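Local coordinates for uncharacterized protein AsbF (Bacillus anthracis, PDB 3DX5), which catalyses the manganese-dependent dehydration of 3-dehydroshikimate to 3,4-dihydroxybenzoate, the catechol building block of the siderophore petrobactin, at residues Met1-Cys6 and Ala250-Phe255; Glu30-Trp35 and Leu62-Ile67; Lys168-Phe173 and His196-Asn201. One frame throughout, in Å; residues are numbered along the deposited sequence.

Contact 1 (Met1-Cys6 and Ala250-Phe255); sequences MKYSLC and ASLEWF. With MN (manganese (II) ion), chain B; DHB (3,4-dihydroxybenzoic acid), chain D.
Strand 2-6 runs parallel to strand 250-252, the two short axes 43° apart, and pairs with it from Lys-2 to Ser-4. Three backbone bonds tie them: Ala-250 N gives to Lys-2 O (2.9 Å), Ser-4 N to Ala-250 O, and Leu-252 N to Ser-4 O (3.0 Å). Farther on the chains diverge, and a water takes over, accepting from Cys-6 N and donating to Leu-252 O at 2.7 Å. This is the seam of the TIM barrel, where the first strand meets the last. Inside the barrel, small polar residues suit the crowded interior: Ser-4 OG donates to Ser-251 OG at 2.7 Å, and Ser-251 OG is in turn bonded to Glu-33. Cys-6 follows along the same wall, its SG against Ser-251 CB (3.6 Å). On the outer side Tyr-3 lays ring atom CD1 against the Leu-252 methyl CD2 at 4.0 Å, both apolar surfaces facing helix 259-272. Ala-250, with a single methyl, fits beside Met-1 CE (3.9 Å), Met-1 being modelled as selenomethionine. An inverse gamma turn centred on Glu-253 then leads the chain off the strand. With CG anti to the backbone N (chi1 -163°) and the rest of the chain extended, Glu-253 reaches the manganese and grips it with OE1 and OE2, each at 2.4 Å, while OE1 also pairs with Lys-200.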
loop_
_atom_site.group_PDB
_atom_site.type_symbol
_atom_site.label_atom_id
_atom_site.label_comp_id
_atom_site.label_asym_id
_atom_site.label_seq_id
_atom_site.Cartn_x
_atom_site.Cartn_y
_atom_site.Cartn_z
HETATM N N MSE A 1 4.450 -12.544 -27.900
HETATM C CA MSE A 1 3.582 -12.967 -26.773
HETATM C C MSE A 1 2.640 -11.856 -26.272
HETATM O O MSE A 1 2.609 -10.754 -26.830
HETATM C CB MSE A 1 4.439 -13.535 -25.636
HETATM C CG MSE A 1 5.602 -12.673 -25.205
HETATM SE SE MSE A 1 6.177 -13.491 -23.564
HETATM C CE MSE A 1 4.471 -14.272 -23.001
ATOM N N LYS A 2 1.839 -12.178 -25.262
ATOM C CA LYS A 2 0.860 -11.241 -24.709
ATOM C C LYS A 2 1.342 -10.676 -23.393
ATOM O O LYS A 2 1.683 -11.426 -22.486
ATOM C CB LYS A 2 -0.478 -11.933 -24.491
ATOM C CG LYS A 2 -1.304 -12.008 -25.767
ATOM C CD LYS A 2 -1.948 -13.348 -25.990
ATOM C CE LYS A 2 -2.961 -13.723 -24.930
ATOM N NZ LYS A 2 -2.470 -14.854 -24.134
ATOM N N TYR A 3 1.325 -9.356 -23.301
ATOM C CA TYR A 3 1.794 -8.667 -22.104
ATOM C C TYR A 3 0.614 -8.099 -21.355
ATOM O O TYR A 3 -0.369 -7.606 -21.966
ATOM C CB TYR A 3 2.780 -7.538 -22.458
ATOM C CG TYR A 3 4.041 -8.117 -22.994
ATOM C CD1 TYR A 3 4.949 -8.733 -22.117
ATOM C CD2 TYR A 3 4.320 -8.111 -24.365
ATOM C CE1 TYR A 3 6.120 -9.347 -22.602
ATOM C CE2 TYR A 3 5.513 -8.715 -24.879
ATOM C CZ TYR A 3 6.390 -9.344 -23.969
ATOM O OH TYR A 3 7.553 -9.968 -24.395
ATOM N N SER A 4 0.730 -8.138 -20.039
ATOM C CA SER A 4 -0.248 -7.500 -19.201
ATOM C C SER A 4 0.387 -6.498 -18.240
ATOM O O SER A 4 1.558 -6.580 -17.881
ATOM C CB SER A 4 -1.109 -8.537 -18.445
ATOM O OG SER A 4 -0.303 -9.561 -17.886
ATOM N N LEU A 5 -0.438 -5.566 -17.806
ATOM C CA LEU A 5 -0.076 -4.564 -16.846
ATOM C C LEU A 5 -0.678 -5.012 -15.485
ATOM O O LEU A 5 -1.796 -5.503 -15.465
ATOM C CB LEU A 5 -0.754 -3.289 -17.366
ATOM C CG LEU A 5 -0.769 -2.036 -16.560
ATOM C CD1 LEU A 5 -1.012 -0.880 -17.479
ATOM C CD2 LEU A 5 -1.899 -2.152 -15.532
ATOM N N CYS A 6 0.016 -4.828 -14.366
ATOM C CA CYS A 6 -0.564 -5.113 -13.042
ATOM C C CYS A 6 -0.997 -3.829 -12.390
ATOM O O CYS A 6 -0.182 -2.919 -12.249
ATOM C CB CYS A 6 0.475 -5.629 -12.066
ATOM S SG CYS A 6 1.466 -6.853 -12.696
ATOM N N ALA A 250 2.201 -12.530 -19.800
ATOM C CA ALA A 250 3.305 -12.170 -18.921
ATOM C C ALA A 250 3.038 -10.780 -18.427
ATOM O O ALA A 250 2.951 -9.848 -19.230
ATOM C CB ALA A 250 4.673 -12.224 -19.694
ATOM N N SER A 251 2.919 -10.613 -17.107
ATOM C CA SER A 251 2.758 -9.274 -16.544
ATOM C C SER A 251 4.111 -8.590 -16.329
ATOM O O SER A 251 5.042 -9.231 -15.831
ATOM C CB SER A 251 2.066 -9.373 -15.180
ATOM O OG SER A 251 0.667 -9.414 -15.359
ATOM N N LEU A 252 4.193 -7.289 -16.632
ATOM C CA LEU A 252 5.358 -6.495 -16.318
ATOM C C LEU A 252 5.179 -6.015 -14.878
ATOM O O LEU A 252 4.556 -4.968 -14.637
ATOM C CB LEU A 252 5.527 -5.299 -17.303
ATOM C CG LEU A 252 5.575 -5.700 -18.786
ATOM C CD1 LEU A 252 5.855 -4.484 -19.670
ATOM C CD2 LEU A 252 6.628 -6.839 -19.036
ATOM N N GLU A 253 5.683 -6.801 -13.930
ATOM C CA GLU A 253 5.426 -6.552 -12.522
ATOM C C GLU A 253 6.373 -5.500 -11.982
ATOM O O GLU A 253 7.353 -5.831 -11.279
ATOM C CB GLU A 253 5.611 -7.842 -11.725
ATOM C CG GLU A 253 4.975 -7.785 -10.329
ATOM C CD GLU A 253 5.178 -9.084 -9.553
ATOM O OE1 GLU A 253 6.217 -9.744 -9.780
ATOM O OE2 GLU A 253 4.294 -9.443 -8.730
ATOM N N TRP A 254 6.071 -4.237 -12.253
ATOM C CA TRP A 254 6.925 -3.144 -11.802
ATOM C C TRP A 254 6.501 -2.618 -10.442
ATOM O O TRP A 254 5.346 -2.208 -10.254
ATOM C CB TRP A 254 6.884 -1.995 -12.834
ATOM C CG TRP A 254 7.774 -0.831 -12.495
ATOM C CD1 TRP A 254 7.381 0.436 -12.192
ATOM C CD2 TRP A 254 9.209 -0.830 -12.467
ATOM N NE1 TRP A 254 8.474 1.233 -11.973
ATOM C CE2 TRP A 254 9.616 0.489 -12.146
ATOM C CE3 TRP A 254 10.187 -1.812 -12.695
ATOM C CZ2 TRP A 254 10.968 0.857 -12.011
ATOM C CZ3 TRP A 254 11.554 -1.447 -12.580
ATOM C CH2 TRP A 254 11.925 -0.108 -12.249
ATOM N N PHE A 255 7.425 -2.612 -9.489
ATOM C CA PHE A 255 7.138 -2.125 -8.149
ATOM C C PHE A 255 7.845 -0.776 -7.875
ATOM O O PHE A 255 7.746 -0.251 -6.782
ATOM C CB PHE A 255 7.611 -3.156 -7.126
ATOM C CG PHE A 255 6.772 -4.399 -7.082
ATOM C CD1 PHE A 255 5.377 -4.307 -7.033
ATOM C CD2 PHE A 255 7.369 -5.653 -7.046
ATOM C CE1 PHE A 255 4.590 -5.414 -6.930
ATOM C CE2 PHE A 255 6.582 -6.804 -6.948
ATOM C CZ PHE A 255 5.183 -6.686 -6.909
HETATM MN MN MN B . 5.352 -11.564 -8.569
HETATM C C1 DHB D . 3.982 -9.319 -4.482
HETATM C C2 DHB D . 4.463 -10.012 -5.588
HETATM C C3 DHB D . 5.839 -10.156 -5.791
HETATM O O3 DHB D . 6.388 -10.828 -6.853
HETATM C C4 DHB D . 6.753 -9.588 -4.797
HETATM O O4 DHB D . 8.075 -9.756 -5.023
HETATM C C5 DHB D . 6.261 -8.923 -3.678
HETATM C C6 DHB D . 4.867 -8.792 -3.537
HETATM C C DHB D . 2.481 -9.163 -4.306
HETATM O O1 DHB D . 1.964 -8.602 -3.334
HETATM O O2 DHB D . 1.662 -9.628 -5.247
HETATM O O HOH W 1 2.416 -3.273 -14.400
#

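Contact 2 (Glu30-Trp35 and Leu62-Ile67); sequences EGIELW and LEITMI
A beta-alpha-beta crossover of the TIM barrel joins these segments: strand 31-35 and strand 64-67 lie next to each other and parallel, their short axes 18° apart, with two helices between them in sequence. Ile-32 uses both its backbone N and O toward the second segment: N gives to Glu-63 O (2.8 Å), and O accepts from Thr-65 N (2.8 Å). Ile-32 lies opposite Ile-64, yet Leu-34 lies opposite Ile-67, so the second strand carries one extra residue, a beta bulge at Thr-65. Beyond it Leu-34 N bonds to Met-66 O at 3.0 Å. The bulge turns Thr-65 so that its methyl CG2 sits over Gly-31 CA at 3.5 Å; glycine suits this place because the methyl occupies the spot where a side chain would begin. Thr-65 OG1 bonds to His-196. Inside the barrel Glu-33 and Met-66, the latter as selenomethionine, lie side by side and point the same way, with Met-66 CE against Glu-33 CD (3.5 Å). A chi1 of 166° swings Glu-33 CG to the far side of CB from the backbone N, and the extended chain carries the carboxylate, besides its Ser-251 partner, to Ser-68 and the metal ligand His-198, making it a second-shell group that probably orients and polarises that imidazole. On the outer side branched aliphatic residues interlock: Ile-64 touches Ile-32 CB through CD1 at 4.0 Å and Leu-34 CB through CG2 at 4.1 Å. That apolar layer is covered by helix 79-96, through Phe-96, Leu-89 and Leu-92, and by helix 17-26, through Val-21 and Ala-24, while strands 2-6 and 100-103 continue the sheet on the two flanks.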
loop_
_atom_site.group_PDB
_atom_site.type_symbol
_atom_site.label_atom_id
_atom_site.label_comp_id
_atom_site.label_asym_id
_atom_site.label_seq_id
_atom_site.Cartn_x
_atom_site.Cartn_y
_atom_site.Cartn_z
ATOM N N GLU A 30 -2.258 -6.341 -23.784
ATOM C CA GLU A 30 -3.494 -7.036 -24.118
ATOM C C GLU A 30 -4.232 -7.555 -22.911
ATOM O O GLU A 30 -5.286 -8.204 -23.032
ATOM C CB GLU A 30 -3.202 -8.169 -25.090
ATOM C CG GLU A 30 -2.969 -7.627 -26.487
ATOM C CD GLU A 30 -2.538 -8.727 -27.423
ATOM O OE1 GLU A 30 -3.279 -9.701 -27.623
ATOM O OE2 GLU A 30 -1.419 -8.638 -27.917
ATOM N N GLY A 31 -3.696 -7.269 -21.732
ATOM C CA GLY A 31 -4.341 -7.734 -20.527
ATOM C C GLY A 31 -4.053 -6.823 -19.351
ATOM O O GLY A 31 -3.080 -6.023 -19.373
ATOM N N ILE A 32 -4.922 -6.920 -18.346
ATOM C CA ILE A 32 -4.699 -6.251 -17.057
ATOM C C ILE A 32 -4.808 -7.321 -15.965
ATOM O O ILE A 32 -5.787 -8.070 -15.920
ATOM C CB ILE A 32 -5.715 -5.112 -16.837
ATOM C CG1 ILE A 32 -5.426 -3.980 -17.844
ATOM C CG2 ILE A 32 -5.654 -4.606 -15.371
ATOM C CD1 ILE A 32 -6.589 -2.978 -17.951
ATOM N N GLU A 33 -3.800 -7.389 -15.103
ATOM C CA GLU A 33 -3.829 -8.277 -13.953
ATOM C C GLU A 33 -4.263 -7.383 -12.808
ATOM O O GLU A 33 -3.544 -6.419 -12.396
ATOM C CB GLU A 33 -2.436 -8.907 -13.708
ATOM C CG GLU A 33 -2.303 -9.589 -12.311
ATOM C CD GLU A 33 -0.904 -10.181 -12.066
ATOM O OE1 GLU A 33 -0.116 -10.335 -13.042
ATOM O OE2 GLU A 33 -0.573 -10.490 -10.887
ATOM N N LEU A 34 -5.457 -7.674 -12.298
ATOM C CA LEU A 34 -6.120 -6.780 -11.376
ATOM C C LEU A 34 -5.839 -7.230 -9.955
ATOM O O LEU A 34 -6.187 -8.368 -9.590
ATOM C CB LEU A 34 -7.631 -6.803 -11.631
ATOM C CG LEU A 34 -8.522 -5.775 -10.955
ATOM C CD1 LEU A 34 -8.086 -4.356 -11.104
ATOM C CD2 LEU A 34 -9.905 -5.960 -11.609
ATOM N N TRP A 35 -5.265 -6.341 -9.145
ATOM C CA TRP A 35 -5.025 -6.634 -7.727
ATOM C C TRP A 35 -6.388 -6.843 -7.028
ATOM O O TRP A 35 -7.343 -6.108 -7.313
ATOM C CB TRP A 35 -4.330 -5.416 -7.134
ATOM C CG TRP A 35 -3.515 -5.641 -5.894
ATOM C CD1 TRP A 35 -3.007 -6.838 -5.399
ATOM C CD2 TRP A 35 -3.063 -4.608 -5.003
ATOM N NE1 TRP A 35 -2.273 -6.585 -4.240
ATOM C CE2 TRP A 35 -2.299 -5.231 -3.984
ATOM C CE3 TRP A 35 -3.228 -3.206 -4.980
ATOM C CZ2 TRP A 35 -1.707 -4.492 -2.937
ATOM C CZ3 TRP A 35 -2.645 -2.475 -3.937
ATOM C CH2 TRP A 35 -1.896 -3.124 -2.933
ATOM N N LEU A 62 -8.341 -5.905 -24.912
ATOM C CA LEU A 62 -7.944 -6.007 -23.512
ATOM C C LEU A 62 -8.838 -7.030 -22.817
ATOM O O LEU A 62 -9.924 -7.288 -23.275
ATOM C CB LEU A 62 -8.063 -4.647 -22.789
ATOM C CG LEU A 62 -6.908 -3.681 -23.039
ATOM C CD1 LEU A 62 -7.259 -2.303 -22.470
ATOM C CD2 LEU A 62 -5.609 -4.256 -22.415
ATOM N N GLU A 63 -8.361 -7.598 -21.719
ATOM C CA GLU A 63 -9.142 -8.475 -20.896
ATOM C C GLU A 63 -8.509 -8.423 -19.500
ATOM O O GLU A 63 -7.397 -7.920 -19.330
ATOM C CB GLU A 63 -9.109 -9.914 -21.444
ATOM C CG GLU A 63 -7.722 -10.584 -21.342
ATOM C CD GLU A 63 -7.664 -11.899 -22.138
ATOM O OE1 GLU A 63 -7.925 -12.981 -21.535
ATOM O OE2 GLU A 63 -7.369 -11.839 -23.368
ATOM N N ILE A 64 -9.213 -8.925 -18.506
ATOM C CA ILE A 64 -8.631 -9.080 -17.174
ATOM C C ILE A 64 -7.987 -10.469 -17.155
ATOM O O ILE A 64 -8.668 -11.472 -17.386
ATOM C CB ILE A 64 -9.707 -8.902 -16.069
ATOM C CG1 ILE A 64 -10.398 -7.525 -16.214
ATOM C CG2 ILE A 64 -9.113 -9.174 -14.651
ATOM C CD1 ILE A 64 -9.428 -6.303 -16.114
ATOM N N THR A 65 -6.683 -10.537 -16.931
ATOM C CA THR A 65 -5.959 -11.819 -17.072
ATOM C C THR A 65 -6.097 -12.722 -15.837
ATOM O O THR A 65 -5.986 -13.966 -15.931
ATOM C CB THR A 65 -4.422 -11.624 -17.397
ATOM O OG1 THR A 65 -3.717 -11.167 -16.226
ATOM C CG2 THR A 65 -4.209 -10.599 -18.487
HETATM N N MSE A 66 -6.331 -12.093 -14.689
HETATM C CA MSE A 66 -6.217 -12.751 -13.397
HETATM C C MSE A 66 -6.547 -11.724 -12.333
HETATM O O MSE A 66 -6.301 -10.524 -12.522
HETATM C CB MSE A 66 -4.773 -13.247 -13.199
HETATM C CG MSE A 66 -4.492 -13.977 -11.858
HETATM SE SE MSE A 66 -2.840 -15.077 -12.001
HETATM C CE MSE A 66 -1.520 -13.639 -12.150
ATOM N N ILE A 67 -7.083 -12.192 -11.211
ATOM C CA ILE A 67 -7.156 -11.363 -10.018
ATOM C C ILE A 67 -6.113 -11.879 -9.036
ATOM O O ILE A 67 -6.087 -13.090 -8.728
ATOM C CB ILE A 67 -8.558 -11.422 -9.402
ATOM C CG1 ILE A 67 -9.541 -10.743 -10.392
ATOM C CG2 ILE A 67 -8.550 -10.738 -8.050
ATOM C CD1 ILE A 67 -10.987 -11.076 -10.134
HETATM O O HOH W 2 -6.704 -9.650 -24.755
#

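Contact 3 (Lys168-Phe173 and His196-Asn201); sequences KINLDF and HYHFKN. With MN (manganese (II) ion), chain B; DHB (3,4-dihydroxybenzoic acid), chain D.
Asn-170 meets the second strand with its side-chain amide: ND2 stands 3.1 Å above the centre of the His-198 ring, and the amide and ring planes are 86° apart. Its OD1 rests beside the His-196 backbone. Leu-171 supplies the main backbone link, its N giving to His-196 O at 2.9 Å and its O accepting from His-198 N at 3.0 Å. Its side chain faces outward, beside Tyr-197. At Asp-172 the barrel wall becomes the active site. A trans chi1 (-175°) extends the carboxylate inward, where OD2 binds manganese at 2.1 Å. His-198 joins it through ND1 at 2.3 Å, its ring edge facing OD2 of Asp-172, NE2 having Glu-33 as its outside partner. Glu-142 and Glu-253 complete the protein share of the site, and O3 of the bound 3,4-dihydroxybenzoate coordinates the same ion. Lys-200, long enough to come in from beyond the strand end, places NZ 2.7 Å from Asp-172 OD2, the metal-bound oxygen, makes a salt bridge with a weak hydrogen bond to OD1, and donates to ligand O3 at 2.8 Å; this placement would temper the negative charge gathered at the metal. A water links Asp-172 OD1, His-198 O and Lys-200 N. Asp-172 is also the N-cap residue, and Phe-173 starts the helix. The Phe-173 ring turns back outside the barrel, CE2 to Tyr-197 CD1 3.6 Å, with planes 23° apart but barely overlapping, and lies rim to rim with Phe-199. This aromatic cluster fills the layer between the two strands and helices 183-190 and 236-243; strand 138-142 pairs with 167-172, and strand 249-252 with 194-202.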
loop_
_atom_site.group_PDB
_atom_site.type_symbol
_atom_site.label_atom_id
_atom_site.label_comp_id
_atom_site.label_asym_id
_atom_site.label_seq_id
_atom_site.Cartn_x
_atom_site.Cartn_y
_atom_site.Cartn_z
ATOM N N LYS A 168 -2.558 -24.476 -10.424
ATOM C CA LYS A 168 -1.664 -24.095 -11.514
ATOM C C LYS A 168 -0.583 -23.201 -10.930
ATOM O O LYS A 168 -0.561 -23.021 -9.714
ATOM C CB LYS A 168 -2.459 -23.388 -12.601
ATOM C CG LYS A 168 -3.566 -24.275 -13.210
ATOM C CD LYS A 168 -2.961 -25.433 -14.052
ATOM C CE LYS A 168 -4.073 -26.295 -14.624
ATOM N NZ LYS A 168 -3.514 -27.342 -15.484
ATOM N N ILE A 169 0.308 -22.680 -11.778
ATOM C CA ILE A 169 1.455 -21.861 -11.343
ATOM C C ILE A 169 1.470 -20.496 -12.073
ATOM O O ILE A 169 1.302 -20.418 -13.315
ATOM C CB ILE A 169 2.814 -22.591 -11.649
ATOM C CG1 ILE A 169 2.948 -23.920 -10.836
ATOM C CG2 ILE A 169 4.063 -21.665 -11.392
ATOM C CD1 ILE A 169 3.082 -23.729 -9.307
ATOM N N ASN A 170 1.756 -19.448 -11.300
ATOM C CA ASN A 170 2.182 -18.168 -11.829
ATOM C C ASN A 170 3.706 -18.125 -11.695
ATOM O O ASN A 170 4.239 -18.009 -10.564
ATOM C CB ASN A 170 1.579 -16.984 -11.041
ATOM C CG ASN A 170 1.998 -15.642 -11.640
ATOM O OD1 ASN A 170 2.251 -15.555 -12.835
ATOM N ND2 ASN A 170 2.149 -14.637 -10.811
ATOM N N LEU A 171 4.413 -18.214 -12.831
ATOM C CA LEU A 171 5.882 -18.363 -12.797
ATOM C C LEU A 171 6.536 -16.972 -12.742
ATOM O O LEU A 171 6.481 -16.210 -13.710
ATOM C CB LEU A 171 6.379 -19.158 -14.008
ATOM C CG LEU A 171 7.883 -19.457 -14.042
ATOM C CD1 LEU A 171 8.395 -19.974 -12.733
ATOM C CD2 LEU A 171 8.142 -20.488 -15.117
ATOM N N ASP A 172 7.151 -16.648 -11.604
ATOM C CA ASP A 172 7.791 -15.330 -11.414
ATOM C C ASP A 172 9.297 -15.601 -11.555
ATOM O O ASP A 172 9.945 -16.117 -10.641
ATOM C CB ASP A 172 7.382 -14.781 -10.039
ATOM C CG ASP A 172 7.887 -13.362 -9.773
ATOM O OD1 ASP A 172 9.029 -13.016 -10.142
ATOM O OD2 ASP A 172 7.132 -12.598 -9.146
ATOM N N PHE A 173 9.833 -15.312 -12.743
ATOM C CA PHE A 173 11.201 -15.670 -13.091
ATOM C C PHE A 173 12.288 -15.070 -12.203
ATOM O O PHE A 173 13.268 -15.756 -11.896
ATOM C CB PHE A 173 11.481 -15.323 -14.563
ATOM C CG PHE A 173 10.814 -16.259 -15.523
ATOM C CD1 PHE A 173 11.323 -17.546 -15.727
ATOM C CD2 PHE A 173 9.647 -15.870 -16.186
ATOM C CE1 PHE A 173 10.702 -18.419 -16.629
ATOM C CE2 PHE A 173 9.033 -16.728 -17.083
ATOM C CZ PHE A 173 9.549 -17.998 -17.312
ATOM N N HIS A 196 0.396 -18.380 -16.221
ATOM C CA HIS A 196 0.687 -16.934 -16.186
ATOM C C HIS A 196 2.152 -16.726 -15.824
ATOM O O HIS A 196 2.780 -17.597 -15.183
ATOM C CB HIS A 196 -0.224 -16.222 -15.143
ATOM C CG HIS A 196 -0.614 -14.805 -15.491
ATOM N ND1 HIS A 196 0.260 -13.739 -15.412
ATOM C CD2 HIS A 196 -1.810 -14.273 -15.831
ATOM C CE1 HIS A 196 -0.372 -12.618 -15.718
ATOM N NE2 HIS A 196 -1.635 -12.917 -15.973
ATOM N N TYR A 197 2.716 -15.599 -16.245
ATOM C CA TYR A 197 4.083 -15.225 -15.798
ATOM C C TYR A 197 4.094 -13.846 -15.141
ATOM O O TYR A 197 3.238 -13.023 -15.417
ATOM C CB TYR A 197 5.091 -15.152 -16.955
ATOM C CG TYR A 197 4.998 -16.298 -17.919
ATOM C CD1 TYR A 197 5.611 -17.518 -17.638
ATOM C CD2 TYR A 197 4.284 -16.162 -19.135
ATOM C CE1 TYR A 197 5.521 -18.588 -18.523
ATOM C CE2 TYR A 197 4.209 -17.213 -20.035
ATOM C CZ TYR A 197 4.824 -18.427 -19.707
ATOM O OH TYR A 197 4.759 -19.492 -20.588
ATOM N N HIS A 198 5.109 -13.613 -14.315
ATOM C CA HIS A 198 5.521 -12.283 -13.850
ATOM C C HIS A 198 6.928 -12.053 -14.345
ATOM O O HIS A 198 7.790 -12.922 -14.164
ATOM C CB HIS A 198 5.519 -12.225 -12.305
ATOM C CG HIS A 198 4.174 -11.925 -11.721
ATOM N ND1 HIS A 198 3.964 -11.756 -10.362
ATOM C CD2 HIS A 198 2.969 -11.751 -12.318
ATOM C CE1 HIS A 198 2.687 -11.478 -10.155
ATOM N NE2 HIS A 198 2.061 -11.473 -11.326
ATOM N N PHE A 199 7.169 -10.886 -14.935
ATOM C CA PHE A 199 8.481 -10.498 -15.420
ATOM C C PHE A 199 8.943 -9.272 -14.620
ATOM O O PHE A 199 8.327 -8.203 -14.711
ATOM C CB PHE A 199 8.401 -10.038 -16.893
ATOM C CG PHE A 199 8.297 -11.159 -17.935
ATOM C CD1 PHE A 199 8.130 -12.493 -17.574
ATOM C CD2 PHE A 199 8.293 -10.838 -19.288
ATOM C CE1 PHE A 199 8.016 -13.497 -18.552
ATOM C CE2 PHE A 199 8.186 -11.824 -20.277
ATOM C CZ PHE A 199 8.050 -13.164 -19.906
ATOM N N LYS A 200 10.026 -9.390 -13.860
ATOM C CA LYS A 200 10.653 -8.192 -13.287
ATOM C C LYS A 200 12.141 -8.503 -13.171
ATOM O O LYS A 200 12.541 -9.667 -13.302
ATOM C CB LYS A 200 10.003 -7.767 -11.934
ATOM C CG LYS A 200 10.028 -8.846 -10.798
ATOM C CD LYS A 200 9.449 -8.246 -9.492
ATOM C CE LYS A 200 9.496 -9.240 -8.311
ATOM N NZ LYS A 200 8.628 -10.450 -8.542
ATOM N N ASN A 201 12.971 -7.497 -12.919
ATOM C CA ASN A 201 14.419 -7.731 -12.892
ATOM C C ASN A 201 15.063 -6.905 -11.799
ATOM O O ASN A 201 14.441 -5.979 -11.259
ATOM C CB ASN A 201 15.060 -7.402 -14.257
ATOM C CG ASN A 201 16.245 -8.317 -14.576
ATOM O OD1 ASN A 201 16.800 -8.971 -13.672
ATOM N ND2 ASN A 201 16.629 -8.382 -15.857
HETATM MN MN MN B . 5.352 -11.564 -8.569
HETATM C C1 DHB D . 3.982 -9.319 -4.482
HETATM C C2 DHB D . 4.463 -10.012 -5.588
HETATM C C3 DHB D . 5.839 -10.156 -5.791
HETATM O O3 DHB D . 6.388 -10.828 -6.853
HETATM C C4 DHB D . 6.753 -9.588 -4.797
HETATM O O4 DHB D . 8.075 -9.756 -5.023
HETATM C C5 DHB D . 6.261 -8.923 -3.678
HETATM C C6 DHB D . 4.867 -8.792 -3.537
HETATM C C DHB D . 2.481 -9.163 -4.306
HETATM O O1 DHB D . 1.964 -8.602 -3.334
HETATM O O2 DHB D . 1.662 -9.628 -5.247
HETATM O O HOH W 3 9.879 -12.046 -12.469
#

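From the N terminus, strand 2-6 opens the widest loop, which contact 1 closes only when the chain returns as the last barrel strand, some 244 residues later. Within that span lie the two other contacts, one after the other: contact 2 closes a short helical excursion early in the barrel, and contact 3 closes another well after it. None cross. Strand 2-6 also pairs with strand 31-35, and strand 249-252 with strand 194-202, so contact 1 lies between the others in the sheet. Interior polar side chains of contacts 1 and 2 meet each other and those of contact 3. Contacts 1 and 3 supply metal ligands, whereas contact 2 reaches the site only through Glu-33, behind His-198.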